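Local coordinates for periplasmic binding protein (Pseudomonas aeruginosa, PDB 2R79), which binds heme in the periplasm and probably hands it to an inner-membrane transporter for uptake into the cell, at residues A[95-98]-A[99-103]; A[33-36]-A[37-40]; A[203-206]-A[207-211]; A[156-159]-A[160-164]. One frame throughout, in Å; residues are numbered along the deposited sequence.

Contact 1 of 4, residues A[95-98]-A[99-103]; sequences EALE and SNLKK
The side chain of L97 lies against that of L101 one helical turn on: CD1 of L97 sits 3.8 Å from CG of L101, so one methyl of L97 rests on the branch point of the other leucine. This is i to i+4 packing along the alpha helix 94-108. Each first torsion places its own branch. L97 has CG anti to the backbone N (chi1 176°), while L101 holds CG beside its backbone N (chi1 -68°), and the two branched ends meet on a single face of the helix. That face is buried: W15 of helix 10-18 touches both leucines, and Y121 and E118 of helix 111-135 touch L97 and L101 respectively.

The backbone bonds vary in quality from residue to residue. L101 N donates to L97 O over 2.8 Å at an N-H...O angle of 170°, almost straight and nearly along the C=O axis. Two residues earlier the pattern is less simple: S99 N is shared, reaching E95 O and A96 O at 3.1 Å each, and both bonds are weak. A96 O therefore accepts twice, its stronger donor being N100 N at 2.8 Å.

Beyond its backbone, N100 turns a buried amide out of the helix toward the loop that precedes it, where its ND2 is hydrogen-bonded to the carbonyl oxygen of S89. On another face, K102 N bonds to E98 O over 3.3 Å, the donor lying well above the plane of that carbonyl.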
ATOM      1  N   GLU A  95      39.036  -8.697  12.647  1.00 40.28           N
ATOM      2  CA  GLU A  95      39.585  -9.628  13.619  1.00 42.42           C
ATOM      3  C   GLU A  95      38.510  -9.961  14.644  1.00 41.39           C
ATOM      4  O   GLU A  95      38.354 -11.115  15.036  1.00 42.52           O
ATOM      5  CB  GLU A  95      40.802  -9.034  14.326  1.00 44.82           C
ATOM      6  CG  GLU A  95      41.278  -9.878  15.498  1.00 51.90           C
ATOM      7  CD  GLU A  95      42.535  -9.333  16.154  1.00 55.88           C
ATOM      8  OE1 GLU A  95      42.549  -8.137  16.521  1.00 58.14           O
ATOM      9  OE2 GLU A  95      43.507 -10.109  16.307  1.00 56.90           O
ATOM     10  N   ALA A  96      37.770  -8.945  15.073  1.00 39.92           N
ATOM     11  CA  ALA A  96      36.703  -9.137  16.047  1.00 37.35           C
ATOM     12  C   ALA A  96      35.571  -9.947  15.427  1.00 37.37           C
ATOM     13  O   ALA A  96      35.050 -10.880  16.043  1.00 36.73           O
ATOM     14  CB  ALA A  96      36.181  -7.796  16.518  1.00 36.82           C
ATOM     15  N   LEU A  97      35.191  -9.590  14.204  1.00 35.98           N
ATOM     16  CA  LEU A  97      34.119 -10.305  13.528  1.00 35.15           C
ATOM     17  C   LEU A  97      34.469 -11.781  13.433  1.00 36.28           C
ATOM     18  O   LEU A  97      33.703 -12.637  13.872  1.00 37.08           O
ATOM     19  CB  LEU A  97      33.891  -9.739  12.128  1.00 32.19           C
ATOM     20  CG  LEU A  97      32.858 -10.484  11.281  1.00 30.66           C
ATOM     21  CD1 LEU A  97      31.564 -10.686  12.063  1.00 27.36           C
ATOM     22  CD2 LEU A  97      32.605  -9.697  10.018  1.00 28.32           C
ATOM     23  N   GLU A  98      35.640 -12.069  12.871  1.00 37.18           N
ATOM     24  CA  GLU A  98      36.111 -13.437  12.702  1.00 37.17           C
ATOM     25  C   GLU A  98      36.163 -14.207  14.014  1.00 35.40           C
ATOM     26  O   GLU A  98      36.046 -15.425  14.028  1.00 35.98           O
ATOM     27  CB  GLU A  98      37.486 -13.427  12.034  1.00 39.27           C
ATOM     28  CG  GLU A  98      37.430 -12.969  10.587  1.00 44.02           C
ATOM     29  CD  GLU A  98      38.793 -12.613  10.018  1.00 48.50           C
ATOM     30  OE1 GLU A  98      39.748 -13.395  10.217  1.00 52.57           O
ATOM     31  OE2 GLU A  98      38.906 -11.556   9.360  1.00 47.72           O
ATOM     32  N   SER A  99      36.329 -13.493  15.118  1.00 35.01           N
ATOM     33  CA  SER A  99      36.370 -14.131  16.424  1.00 32.55           C
ATOM     34  C   SER A  99      34.949 -14.379  16.917  1.00 32.50           C
ATOM     35  O   SER A  99      34.672 -15.388  17.561  1.00 31.17           O
ATOM     36  CB  SER A  99      37.119 -13.251  17.419  1.00 32.53           C
ATOM     37  OG  SER A  99      36.958 -13.747  18.734  1.00 34.00           O
ATOM     38  N   ASN A 100      34.046 -13.450  16.626  1.00 32.62           N
ATOM     39  CA  ASN A 100      32.660 -13.616  17.035  1.00 30.75           C
ATOM     40  C   ASN A 100      32.045 -14.779  16.254  1.00 29.88           C
ATOM     41  O   ASN A 100      31.355 -15.625  16.818  1.00 28.48           O
ATOM     42  CB  ASN A 100      31.856 -12.340  16.771  1.00 31.82           C
ATOM     43  CG  ASN A 100      32.179 -11.225  17.744  1.00 32.87           C
ATOM     44  OD1 ASN A 100      32.750 -11.454  18.810  1.00 33.92           O
ATOM     45  ND2 ASN A 100      31.793 -10.004  17.388  1.00 32.73           N
ATOM     46  N   LEU A 101      32.305 -14.824  14.953  1.00 29.43           N
ATOM     47  CA  LEU A 101      31.762 -15.892  14.128  1.00 31.74           C
ATOM     48  C   LEU A 101      32.276 -17.252  14.581  1.00 34.03           C
ATOM     49  O   LEU A 101      31.537 -18.233  14.580  1.00 35.47           O
ATOM     50  CB  LEU A 101      32.109 -15.667  12.660  1.00 27.37           C
ATOM     51  CG  LEU A 101      31.429 -14.476  11.987  1.00 26.38           C
ATOM     52  CD1 LEU A 101      31.816 -14.449  10.521  1.00 25.79           C
ATOM     53  CD2 LEU A 101      29.926 -14.581  12.129  1.00 25.21           C
ATOM     54  N   LYS A 102      33.545 -17.303  14.966  1.00 36.23           N
ATOM     55  CA  LYS A 102      34.159 -18.534  15.438  1.00 37.63           C
ATOM     56  C   LYS A 102      33.368 -19.080  16.621  1.00 36.58           C
ATOM     57  O   LYS A 102      33.008 -20.255  16.647  1.00 36.63           O
ATOM     58  CB  LYS A 102      35.606 -18.263  15.862  1.00 41.71           C
ATOM     59  CG  LYS A 102      36.297 -19.428  16.555  1.00 46.78           C
ATOM     60  CD  LYS A 102      36.462 -20.621  15.627  1.00 51.77           C
ATOM     61  CE  LYS A 102      37.183 -21.769  16.328  1.00 53.62           C
ATOM     62  NZ  LYS A 102      37.341 -22.956  15.440  1.00 55.67           N
ATOM     63  N   LYS A 103      33.095 -18.222  17.596  1.00 36.28           N
ATOM     64  CA  LYS A 103      32.349 -18.635  18.778  1.00 37.55           C
ATOM     65  C   LYS A 103      30.905 -19.017  18.458  1.00 37.47           C
ATOM     66  O   LYS A 103      30.447 -20.091  18.843  1.00 38.39           O
ATOM     67  CB  LYS A 103      32.363 -17.525  19.827  1.00 38.31           C
ATOM     68  CG  LYS A 103      33.748 -17.160  20.312  1.00 41.31           C
ATOM     69  CD  LYS A 103      33.696 -16.093  21.395  1.00 44.39           C
ATOM     70  CE  LYS A 103      35.098 -15.742  21.867  1.00 48.44           C
ATOM     71  NZ  LYS A 103      35.080 -14.793  23.013  1.00 52.82           N
TER

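Contact 2 of 4, residues A[33-36]-A[37-40]; sequences QHPQ and ALKQ
P35 and L38 meet through both backbone and side chain. L38 N donates to P35 O over 2.9 Å, at an N-H...O angle of 150°, and CD2 of L38 packs 3.8 Å from CD of the proline ring. The next acceptor is used in the same way: K39 N reaches Q36 O over 3.0 Å, and Q40 N then bonds to A37 O. In the first two of these bonds the donor stands well above the carbonyl plane, displaced from the usual lone-pair directions.

Three successive i to i+3 bonds define a short 3-10 helix, entered through a cis peptide bond between H34 and P35. It lies in the long connection between strand 25-28 and helix 52-56. The same L38 methyl, CD2, also comes within 3.2 Å of H34 O, a close methyl-to-carbonyl contact, not a hydrogen bond in the usual sense. V17 of helix 10-18 touches both P35 and L38.

Two amide side chains, those of Q33 and Q40, have partners beyond the turn. NE2 of Q33 is hydrogen-bonded to T30 O, which ties its amide back to the preceding chain, and its side chain comes within about 4 Å of the heme at the nearest atoms. Q40 OE1 has a weak hydrogen bond to S279 OG of a third subunit. K39 lays its aliphatic stem back over Q33 and Q36, with CG 3.9 Å from Q33 CA and 3.2 Å from Q36 O.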
ATOM      1  N   GLN A  33      16.255  -5.828  15.078  1.00 25.11           N
ATOM      2  CA  GLN A  33      15.102  -5.655  14.214  1.00 24.92           C
ATOM      3  C   GLN A  33      15.246  -6.319  12.855  1.00 25.48           C
ATOM      4  O   GLN A  33      14.424  -6.104  11.958  1.00 26.62           O
ATOM      5  CB  GLN A  33      14.854  -4.160  14.030  1.00 28.03           C
ATOM      6  CG  GLN A  33      14.478  -3.440  15.319  1.00 29.70           C
ATOM      7  CD  GLN A  33      14.651  -1.936  15.220  1.00 33.37           C
ATOM      8  OE1 GLN A  33      14.404  -1.337  14.173  1.00 34.84           O
ATOM      9  NE2 GLN A  33      15.066  -1.316  16.319  1.00 34.63           N
ATOM     10  N   HIS A  34      16.289  -7.123  12.696  1.00 24.53           N
ATOM     11  CA  HIS A  34      16.530  -7.803  11.435  1.00 25.14           C
ATOM     12  C   HIS A  34      17.041  -9.206  11.674  1.00 25.75           C
ATOM     13  O   HIS A  34      17.982  -9.405  12.430  1.00 26.94           O
ATOM     14  CB  HIS A  34      17.538  -7.019  10.589  1.00 25.04           C
ATOM     15  CG  HIS A  34      17.088  -5.634  10.255  1.00 23.39           C
ATOM     16  ND1 HIS A  34      17.203  -4.582  11.138  1.00 24.64           N
ATOM     17  CD2 HIS A  34      16.443  -5.144   9.169  1.00 23.94           C
ATOM     18  CE1 HIS A  34      16.645  -3.506  10.612  1.00 26.11           C
ATOM     19  NE2 HIS A  34      16.174  -3.820   9.417  1.00 24.17           N
ATOM     20  N   PRO A  35      16.411 -10.204  11.041  1.00 26.76           N
ATOM     21  CA  PRO A  35      15.270  -9.996  10.150  1.00 28.29           C
ATOM     22  C   PRO A  35      14.011  -9.512  10.867  1.00 28.88           C
ATOM     23  O   PRO A  35      13.909  -9.559  12.092  1.00 27.87           O
ATOM     24  CB  PRO A  35      15.085 -11.370   9.499  1.00 28.68           C
ATOM     25  CG  PRO A  35      15.547 -12.306  10.571  1.00 28.27           C
ATOM     26  CD  PRO A  35      16.807 -11.622  11.051  1.00 27.32           C
ATOM     27  N   GLN A  36      13.060  -9.042  10.075  1.00 31.20           N
ATOM     28  CA  GLN A  36      11.791  -8.525  10.556  1.00 34.52           C
ATOM     29  C   GLN A  36      11.117  -9.408  11.624  1.00 33.77           C
ATOM     30  O   GLN A  36      10.555  -8.895  12.594  1.00 34.41           O
ATOM     31  CB  GLN A  36      10.874  -8.343   9.349  1.00 38.41           C
ATOM     32  CG  GLN A  36       9.575  -7.627   9.603  1.00 45.51           C
ATOM     33  CD  GLN A  36       8.731  -7.557   8.343  1.00 49.93           C
ATOM     34  OE1 GLN A  36       9.127  -6.940   7.350  1.00 52.44           O
ATOM     35  NE2 GLN A  36       7.568  -8.204   8.371  1.00 50.61           N
ATOM     36  N   ALA A  37      11.190 -10.725  11.455  1.00 31.43           N
ATOM     37  CA  ALA A  37      10.575 -11.657  12.399  1.00 31.90           C
ATOM     38  C   ALA A  37      11.055 -11.505  13.841  1.00 31.21           C
ATOM     39  O   ALA A  37      10.311 -11.781  14.781  1.00 32.10           O
ATOM     40  CB  ALA A  37      10.798 -13.090  11.930  1.00 32.19           C
ATOM     41  N   LEU A  38      12.298 -11.076  14.020  1.00 29.72           N
ATOM     42  CA  LEU A  38      12.853 -10.894  15.357  1.00 29.54           C
ATOM     43  C   LEU A  38      12.066  -9.872  16.188  1.00 29.42           C
ATOM     44  O   LEU A  38      12.130  -9.876  17.421  1.00 28.28           O
ATOM     45  CB  LEU A  38      14.322 -10.472  15.251  1.00 28.93           C
ATOM     46  CG  LEU A  38      15.399 -11.546  15.460  1.00 29.47           C
ATOM     47  CD1 LEU A  38      14.968 -12.881  14.883  1.00 24.86           C
ATOM     48  CD2 LEU A  38      16.701 -11.064  14.830  1.00 28.57           C
ATOM     49  N   LYS A  39      11.318  -9.004  15.516  1.00 29.41           N
ATOM     50  CA  LYS A  39      10.532  -7.993  16.218  1.00 32.24           C
ATOM     51  C   LYS A  39       9.309  -8.625  16.886  1.00 33.16           C
ATOM     52  O   LYS A  39       8.713  -8.036  17.789  1.00 33.79           O
ATOM     53  CB  LYS A  39      10.079  -6.905  15.240  1.00 33.37           C
ATOM     54  CG  LYS A  39      11.219  -6.322  14.425  1.00 37.54           C
ATOM     55  CD  LYS A  39      10.735  -5.474  13.261  1.00 38.24           C
ATOM     56  CE  LYS A  39      10.393  -4.064  13.694  1.00 40.72           C
ATOM     57  NZ  LYS A  39      10.161  -3.193  12.508  1.00 40.56           N
ATOM     58  N   GLN A  40       8.945  -9.829  16.450  1.00 32.26           N
ATOM     59  CA  GLN A  40       7.792 -10.516  17.015  1.00 33.09           C
ATOM     60  C   GLN A  40       8.154 -11.463  18.162  1.00 32.80           C
ATOM     61  O   GLN A  40       7.294 -12.167  18.690  1.00 32.18           O
ATOM     62  CB  GLN A  40       7.039 -11.267  15.908  1.00 33.51           C
ATOM     63  CG  GLN A  40       6.570 -10.336  14.794  1.00 35.96           C
ATOM     64  CD  GLN A  40       5.890 -11.057  13.647  1.00 36.65           C
ATOM     65  OE1 GLN A  40       4.711 -11.402  13.722  1.00 37.40           O
ATOM     66  NE2 GLN A  40       6.639 -11.293  12.575  1.00 37.02           N
TER

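Contact 3 of 4, residues A[203-206]-A[207-211]; sequences RSLE and GDAAR. With HEM (protoporphyrin IX containing Fe), chain D.
L205 makes the apolar contact, leaning onto the first turn of helix 207-217, its CB 3.9 Å from A210 CB and its CD2 4.2 Å from A209 CB. Q40 of a second subunit packs on L205 and A209 as well.

Among the backbone bonds, A210 N donates to E206 O over 3.0 Å at an N-H...O angle of 157°, and R211 N to G207 O follows one residue later. G207 itself has a positive phi, 43°.

The ionic contact within the helix is a salt bridge at 3.3 Å between R211 NH1 and D208 OD1; R211 NE is also hydrogen-bonded to L232 O.

Heme contacts belong to R203 at the other end. The bend in its chain at chi3 (41°) lays the guanidinium flat over the porphyrin, with heme NA 3.4 Å above the guanidinium plane. NH1 and NH2 both donate to one propionate oxygen, O2A, at 3.0 and 3.1 Å, and that oxygen lies at the guanidinium edge, in plane. An arginine stacked over part of the porphyrin and bonded to a propionate marks this as part of the heme-binding site.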
ATOM      1  N   ARG A 203      18.045   7.405  15.834  1.00 27.78           N
ATOM      2  CA  ARG A 203      17.381   6.366  16.610  1.00 31.22           C
ATOM      3  C   ARG A 203      15.856   6.398  16.490  1.00 31.65           C
ATOM      4  O   ARG A 203      15.213   5.355  16.528  1.00 32.38           O
ATOM      5  CB  ARG A 203      17.757   6.509  18.085  1.00 33.31           C
ATOM      6  CG  ARG A 203      19.210   6.218  18.403  1.00 39.04           C
ATOM      7  CD  ARG A 203      19.589   6.826  19.743  1.00 41.48           C
ATOM      8  NE  ARG A 203      18.529   6.656  20.734  1.00 43.23           N
ATOM      9  CZ  ARG A 203      18.552   7.184  21.956  1.00 44.10           C
ATOM     10  NH1 ARG A 203      19.584   7.922  22.351  1.00 43.59           N
ATOM     11  NH2 ARG A 203      17.536   6.980  22.783  1.00 44.09           N
ATOM     12  N   SER A 204      15.287   7.590  16.336  1.00 31.64           N
ATOM     13  CA  SER A 204      13.836   7.746  16.264  1.00 34.42           C
ATOM     14  C   SER A 204      13.228   8.127  14.914  1.00 34.08           C
ATOM     15  O   SER A 204      12.091   7.766  14.629  1.00 34.86           O
ATOM     16  CB  SER A 204      13.388   8.792  17.286  1.00 35.24           C
ATOM     17  OG  SER A 204      14.066   8.627  18.517  1.00 41.54           O
ATOM     18  N   LEU A 205      13.972   8.864  14.096  1.00 32.97           N
ATOM     19  CA  LEU A 205      13.462   9.328  12.813  1.00 30.04           C
ATOM     20  C   LEU A 205      14.093   8.677  11.587  1.00 30.63           C
ATOM     21  O   LEU A 205      15.190   8.126  11.650  1.00 30.33           O
ATOM     22  CB  LEU A 205      13.637  10.845  12.725  1.00 30.02           C
ATOM     23  CG  LEU A 205      13.000  11.680  13.837  1.00 29.26           C
ATOM     24  CD1 LEU A 205      13.551  13.084  13.783  1.00 28.53           C
ATOM     25  CD2 LEU A 205      11.490  11.688  13.686  1.00 28.70           C
ATOM     26  N   GLU A 206      13.391   8.777  10.463  1.00 31.34           N
ATOM     27  CA  GLU A 206      13.852   8.213   9.202  1.00 32.10           C
ATOM     28  C   GLU A 206      13.569   9.186   8.045  1.00 29.53           C
ATOM     29  O   GLU A 206      12.832  10.154   8.209  1.00 30.19           O
ATOM     30  CB  GLU A 206      13.146   6.876   8.977  1.00 37.20           C
ATOM     31  CG  GLU A 206      13.498   6.167   7.680  1.00 46.27           C
ATOM     32  CD  GLU A 206      12.922   4.761   7.625  1.00 53.18           C
ATOM     33  OE1 GLU A 206      11.719   4.606   7.950  1.00 55.57           O
ATOM     34  OE2 GLU A 206      13.667   3.817   7.260  1.00 55.43           O
ATOM     35  N   GLY A 207      14.178   8.938   6.889  1.00 28.22           N
ATOM     36  CA  GLY A 207      13.969   9.780   5.720  1.00 24.38           C
ATOM     37  C   GLY A 207      13.960  11.287   5.926  1.00 23.84           C
ATOM     38  O   GLY A 207      14.771  11.836   6.676  1.00 23.53           O
ATOM     39  N   ASP A 208      13.033  11.958   5.252  1.00 22.42           N
ATOM     40  CA  ASP A 208      12.910  13.407   5.330  1.00 24.09           C
ATOM     41  C   ASP A 208      12.629  13.934   6.732  1.00 23.28           C
ATOM     42  O   ASP A 208      12.997  15.063   7.064  1.00 22.16           O
ATOM     43  CB  ASP A 208      11.823  13.891   4.370  1.00 27.40           C
ATOM     44  CG  ASP A 208      12.186  13.648   2.916  1.00 32.73           C
ATOM     45  OD1 ASP A 208      13.311  14.023   2.519  1.00 34.38           O
ATOM     46  OD2 ASP A 208      11.348  13.091   2.172  1.00 37.50           O
ATOM     47  N   ALA A 209      11.978  13.121   7.551  1.00 21.29           N
ATOM     48  CA  ALA A 209      11.677  13.521   8.915  1.00 21.08           C
ATOM     49  C   ALA A 209      13.006  13.669   9.649  1.00 21.59           C
ATOM     50  O   ALA A 209      13.224  14.627  10.397  1.00 22.14           O
ATOM     51  CB  ALA A 209      10.803  12.467   9.589  1.00 20.73           C
ATOM     52  N   ALA A 210      13.902  12.720   9.412  1.00 20.33           N
ATOM     53  CA  ALA A 210      15.208  12.759  10.037  1.00 20.28           C
ATOM     54  C   ALA A 210      15.961  13.996   9.558  1.00 20.63           C
ATOM     55  O   ALA A 210      16.607  14.671  10.351  1.00 21.08           O
ATOM     56  CB  ALA A 210      15.996  11.490   9.702  1.00 18.24           C
ATOM     57  N   ARG A 211      15.871  14.296   8.263  1.00 21.52           N
ATOM     58  CA  ARG A 211      16.558  15.460   7.705  1.00 22.16           C
ATOM     59  C   ARG A 211      16.031  16.754   8.294  1.00 24.14           C
ATOM     60  O   ARG A 211      16.809  17.630   8.694  1.00 23.58           O
ATOM     61  CB  ARG A 211      16.383  15.534   6.193  1.00 21.32           C
ATOM     62  CG  ARG A 211      16.988  14.386   5.449  1.00 23.38           C
ATOM     63  CD  ARG A 211      17.098  14.659   3.965  1.00 19.10           C
ATOM     64  NE  ARG A 211      17.747  13.516   3.345  1.00 25.14           N
ATOM     65  CZ  ARG A 211      17.159  12.342   3.131  1.00 24.87           C
ATOM     66  NH1 ARG A 211      15.891  12.152   3.463  1.00 27.32           N
ATOM     67  NH2 ARG A 211      17.862  11.334   2.640  1.00 24.42           N
TER
HETATM   68  CHA HEM D 500      20.942   5.469  25.131  1.00 45.10           C
HETATM   69  CHB HEM D 500      17.841   3.216  22.043  1.00 44.32           C
HETATM   70  CHC HEM D 500      21.365   2.987  18.710  1.00 43.12           C
HETATM   71  CHD HEM D 500      24.480   5.136  21.782  1.00 45.22           C
HETATM   72  C1A HEM D 500      19.771   4.869  24.593  1.00 45.67           C
HETATM   73  C2A HEM D 500      18.464   4.801  25.234  1.00 47.40           C
HETATM   74  C3A HEM D 500      17.623   4.145  24.376  1.00 46.53           C
HETATM   75  C4A HEM D 500      18.382   3.839  23.189  1.00 44.47           C
HETATM   76  CMA HEM D 500      16.165   3.750  24.629  1.00 45.62           C
HETATM   77  CAA HEM D 500      18.036   5.354  26.594  1.00 50.53           C
HETATM   78  CBA HEM D 500      17.585   6.812  26.555  1.00 55.19           C
HETATM   79  CGA HEM D 500      18.733   7.775  26.300  1.00 58.75           C
HETATM   80  O1A HEM D 500      19.613   7.908  27.183  1.00 60.11           O
HETATM   81  O2A HEM D 500      18.760   8.396  25.213  1.00 60.38           O
HETATM   82  C1B HEM D 500      18.551   2.874  20.887  1.00 43.26           C
HETATM   83  C2B HEM D 500      17.979   2.243  19.706  1.00 44.87           C
HETATM   84  C3B HEM D 500      18.970   2.187  18.757  1.00 43.70           C
HETATM   85  C4B HEM D 500      20.150   2.768  19.373  1.00 42.99           C
HETATM   86  CMB HEM D 500      16.556   1.671  19.575  1.00 45.14           C
HETATM   87  CAB HEM D 500      18.901   1.641  17.474  1.00 43.64           C
HETATM   88  CBB HEM D 500      17.874   1.833  16.605  1.00 45.20           C
HETATM   89  C1C HEM D 500      22.523   3.545  19.271  1.00 43.15           C
HETATM   90  C2C HEM D 500      23.749   3.784  18.540  1.00 44.30           C
HETATM   91  C3C HEM D 500      24.610   4.432  19.363  1.00 45.24           C
HETATM   92  C4C HEM D 500      23.939   4.509  20.651  1.00 44.93           C
HETATM   93  CMC HEM D 500      24.050   3.368  17.107  1.00 44.97           C
HETATM   94  CAC HEM D 500      25.785   5.072  18.967  1.00 46.29           C
HETATM   95  CBC HEM D 500      27.027   4.569  19.167  1.00 46.88           C
HETATM   96  C1D HEM D 500      23.795   5.374  22.970  1.00 45.89           C
HETATM   97  C2D HEM D 500      24.370   6.099  24.076  1.00 47.85           C
HETATM   98  C3D HEM D 500      23.417   6.171  25.030  1.00 48.58           C
HETATM   99  C4D HEM D 500      22.205   5.541  24.496  1.00 46.09           C
HETATM  100  CMD HEM D 500      25.786   6.663  24.171  1.00 48.05           C
HETATM  101  CAD HEM D 500      23.709   6.709  26.430  1.00 50.36           C
HETATM  102  CBD HEM D 500      23.655   5.698  27.575  1.00 55.80           C
HETATM  103  CGD HEM D 500      24.739   4.623  27.505  1.00 58.71           C
HETATM  104  O1D HEM D 500      24.784   3.775  28.424  1.00 59.25           O
HETATM  105  O2D HEM D 500      25.545   4.620  26.544  1.00 60.62           O
HETATM  106  NA  HEM D 500      19.713   4.244  23.338  1.00 44.43           N
HETATM  107  NB  HEM D 500      19.905   3.147  20.699  1.00 43.68           N
HETATM  108  NC  HEM D 500      22.643   3.980  20.583  1.00 43.63           N
HETATM  109  ND  HEM D 500      22.468   5.017  23.228  1.00 44.77           N
HETATM  110 FE   HEM D 500      21.230   3.936  22.045  1.00 40.45          FE

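Contact 4 of 4, residues A[156-159]-A[160-164]; sequences LVAG and RNTGG
The flat group at the centre of this contact is the peptide carbonyl of G159, and the T162 hydroxyl reaches its oxygen from a direction tilted 18° from the carbonyl plane. OG1 of T162 donates to G159 O over 2.7 Å, with a C=O...donor angle of 154°. The methyl CG2 of T162 also lies near the same oxygen, at 3.5 Å. The first torsion of T162 (chi1 59°) sets OG1 between its backbone N and carbonyl carbon, from where it can face G159 and still serve the helix beyond.

This is a strand-to-helix turn: strand 155-158 ends at A158, and helix 163-170 starts just after T162, its N-cap. N161 takes a left-handed backbone conformation, which helps fold the chain back, and its ND2 is hydrogen-bonded to E180 OE2.

The inner side of the turn is closely packed. A158 CB is 3.6 Å from T162 OG1 and 4.0 Å from G164 CA, an approach that G164 permits by having no side chain. Y182, a heme-pocket residue, touches A158 and T162, and its hydroxyl is hydrogen-bonded to G164 N.

The buried T162 hydroxyl thus gives its proton to G159 O and accepts from D165 N, so a single oxygen links the residue just past the strand to the N-terminus of the helix behind the pocket.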
ATOM      1  N   LEU A 156      25.961  12.845  18.145  1.00 24.90           N
ATOM      2  CA  LEU A 156      27.233  12.229  18.484  1.00 24.45           C
ATOM      3  C   LEU A 156      27.956  12.032  17.145  1.00 22.73           C
ATOM      4  O   LEU A 156      27.394  11.466  16.206  1.00 23.66           O
ATOM      5  CB  LEU A 156      27.031  10.874  19.178  1.00 23.33           C
ATOM      6  CG  LEU A 156      26.569  10.838  20.639  1.00 25.56           C
ATOM      7  CD1 LEU A 156      26.479   9.387  21.099  1.00 20.61           C
ATOM      8  CD2 LEU A 156      27.552  11.610  21.528  1.00 23.86           C
ATOM      9  N   VAL A 157      29.184  12.526  17.046  1.00 21.07           N
ATOM     10  CA  VAL A 157      29.949  12.385  15.819  1.00 18.15           C
ATOM     11  C   VAL A 157      30.839  11.161  15.905  1.00 18.51           C
ATOM     12  O   VAL A 157      31.528  10.959  16.905  1.00 19.44           O
ATOM     13  CB  VAL A 157      30.836  13.620  15.562  1.00 18.39           C
ATOM     14  CG1 VAL A 157      31.646  13.425  14.285  1.00 14.67           C
ATOM     15  CG2 VAL A 157      29.972  14.859  15.456  1.00 16.04           C
ATOM     16  N   ALA A 158      30.826  10.346  14.854  1.00 18.45           N
ATOM     17  CA  ALA A 158      31.645   9.136  14.814  1.00 17.27           C
ATOM     18  C   ALA A 158      33.103   9.459  14.523  1.00 17.97           C
ATOM     19  O   ALA A 158      33.464   9.861  13.414  1.00 16.87           O
ATOM     20  CB  ALA A 158      31.113   8.162  13.756  1.00 16.20           C
ATOM     21  N   GLY A 159      33.940   9.278  15.532  1.00 18.22           N
ATOM     22  CA  GLY A 159      35.348   9.536  15.361  1.00 18.14           C
ATOM     23  C   GLY A 159      36.055   8.245  15.023  1.00 19.31           C
ATOM     24  O   GLY A 159      35.420   7.262  14.631  1.00 20.38           O
ATOM     25  N   ARG A 160      37.370   8.251  15.191  1.00 18.36           N
ATOM     26  CA  ARG A 160      38.197   7.099  14.908  1.00 21.52           C
ATOM     27  C   ARG A 160      37.868   5.916  15.814  1.00 22.00           C
ATOM     28  O   ARG A 160      37.499   6.090  16.971  1.00 21.19           O
ATOM     29  CB  ARG A 160      39.670   7.471  15.069  1.00 26.27           C
ATOM     30  CG  ARG A 160      40.146   8.632  14.187  1.00 34.62           C
ATOM     31  CD  ARG A 160      41.562   8.362  13.697  1.00 41.79           C
ATOM     32  NE  ARG A 160      42.341   7.686  14.735  1.00 48.57           N
ATOM     33  CZ  ARG A 160      43.425   6.950  14.511  1.00 50.37           C
ATOM     34  NH1 ARG A 160      43.884   6.786  13.275  1.00 52.60           N
ATOM     35  NH2 ARG A 160      44.038   6.358  15.528  1.00 52.16           N
ATOM     36  N   ASN A 161      38.009   4.711  15.270  1.00 22.57           N
ATOM     37  CA  ASN A 161      37.742   3.484  16.012  1.00 22.40           C
ATOM     38  C   ASN A 161      36.286   3.256  16.426  1.00 22.19           C
ATOM     39  O   ASN A 161      35.998   2.806  17.537  1.00 22.52           O
ATOM     40  CB  ASN A 161      38.664   3.413  17.228  1.00 23.38           C
ATOM     41  CG  ASN A 161      40.117   3.200  16.834  1.00 27.84           C
ATOM     42  OD1 ASN A 161      40.444   2.245  16.125  1.00 29.24           O
ATOM     43  ND2 ASN A 161      40.993   4.089  17.285  1.00 28.74           N
ATOM     44  N   THR A 162      35.367   3.567  15.519  1.00 20.59           N
ATOM     45  CA  THR A 162      33.942   3.371  15.760  1.00 18.26           C
ATOM     46  C   THR A 162      33.393   2.662  14.538  1.00 17.58           C
ATOM     47  O   THR A 162      34.023   2.675  13.484  1.00 18.85           O
ATOM     48  CB  THR A 162      33.174   4.711  15.915  1.00 17.47           C
ATOM     49  OG1 THR A 162      33.338   5.499  14.729  1.00 15.09           O
ATOM     50  CG2 THR A 162      33.669   5.482  17.120  1.00 15.13           C
ATOM     51  N   GLY A 163      32.224   2.045  14.678  1.00 18.55           N
ATOM     52  CA  GLY A 163      31.616   1.371  13.549  1.00 15.31           C
ATOM     53  C   GLY A 163      31.312   2.382  12.457  1.00 17.01           C
ATOM     54  O   GLY A 163      31.404   2.074  11.271  1.00 17.94           O
ATOM     55  N   GLY A 164      30.952   3.600  12.858  1.00 16.73           N
ATOM     56  CA  GLY A 164      30.658   4.637  11.884  1.00 15.10           C
ATOM     57  C   GLY A 164      31.872   4.972  11.035  1.00 15.00           C
ATOM     58  O   GLY A 164      31.764   5.144   9.821  1.00 16.37           O
TER

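Along the chain the contacts follow one another as 33-40, 95-103, 156-164 and 203-211. Contacts 1 and 2 accompany the four-stranded parallel sheet, the first on helix 94-108 after strand 85-87, the second in the loop after strand 25-28; their centres are 23 Å apart. Contacts 3 and 4 belong to the mixed sheet, following strands 197-202 and 155-158, with centres 20 Å apart. Contacts 1 and 3 lie on opposite sides of the chain's centre, 32 Å between centres. Contacts 2 and 3, about 7 Å apart at their nearest atoms, both approach heme, consistent with a ligand held between two lobes as in related periplasmic binding proteins.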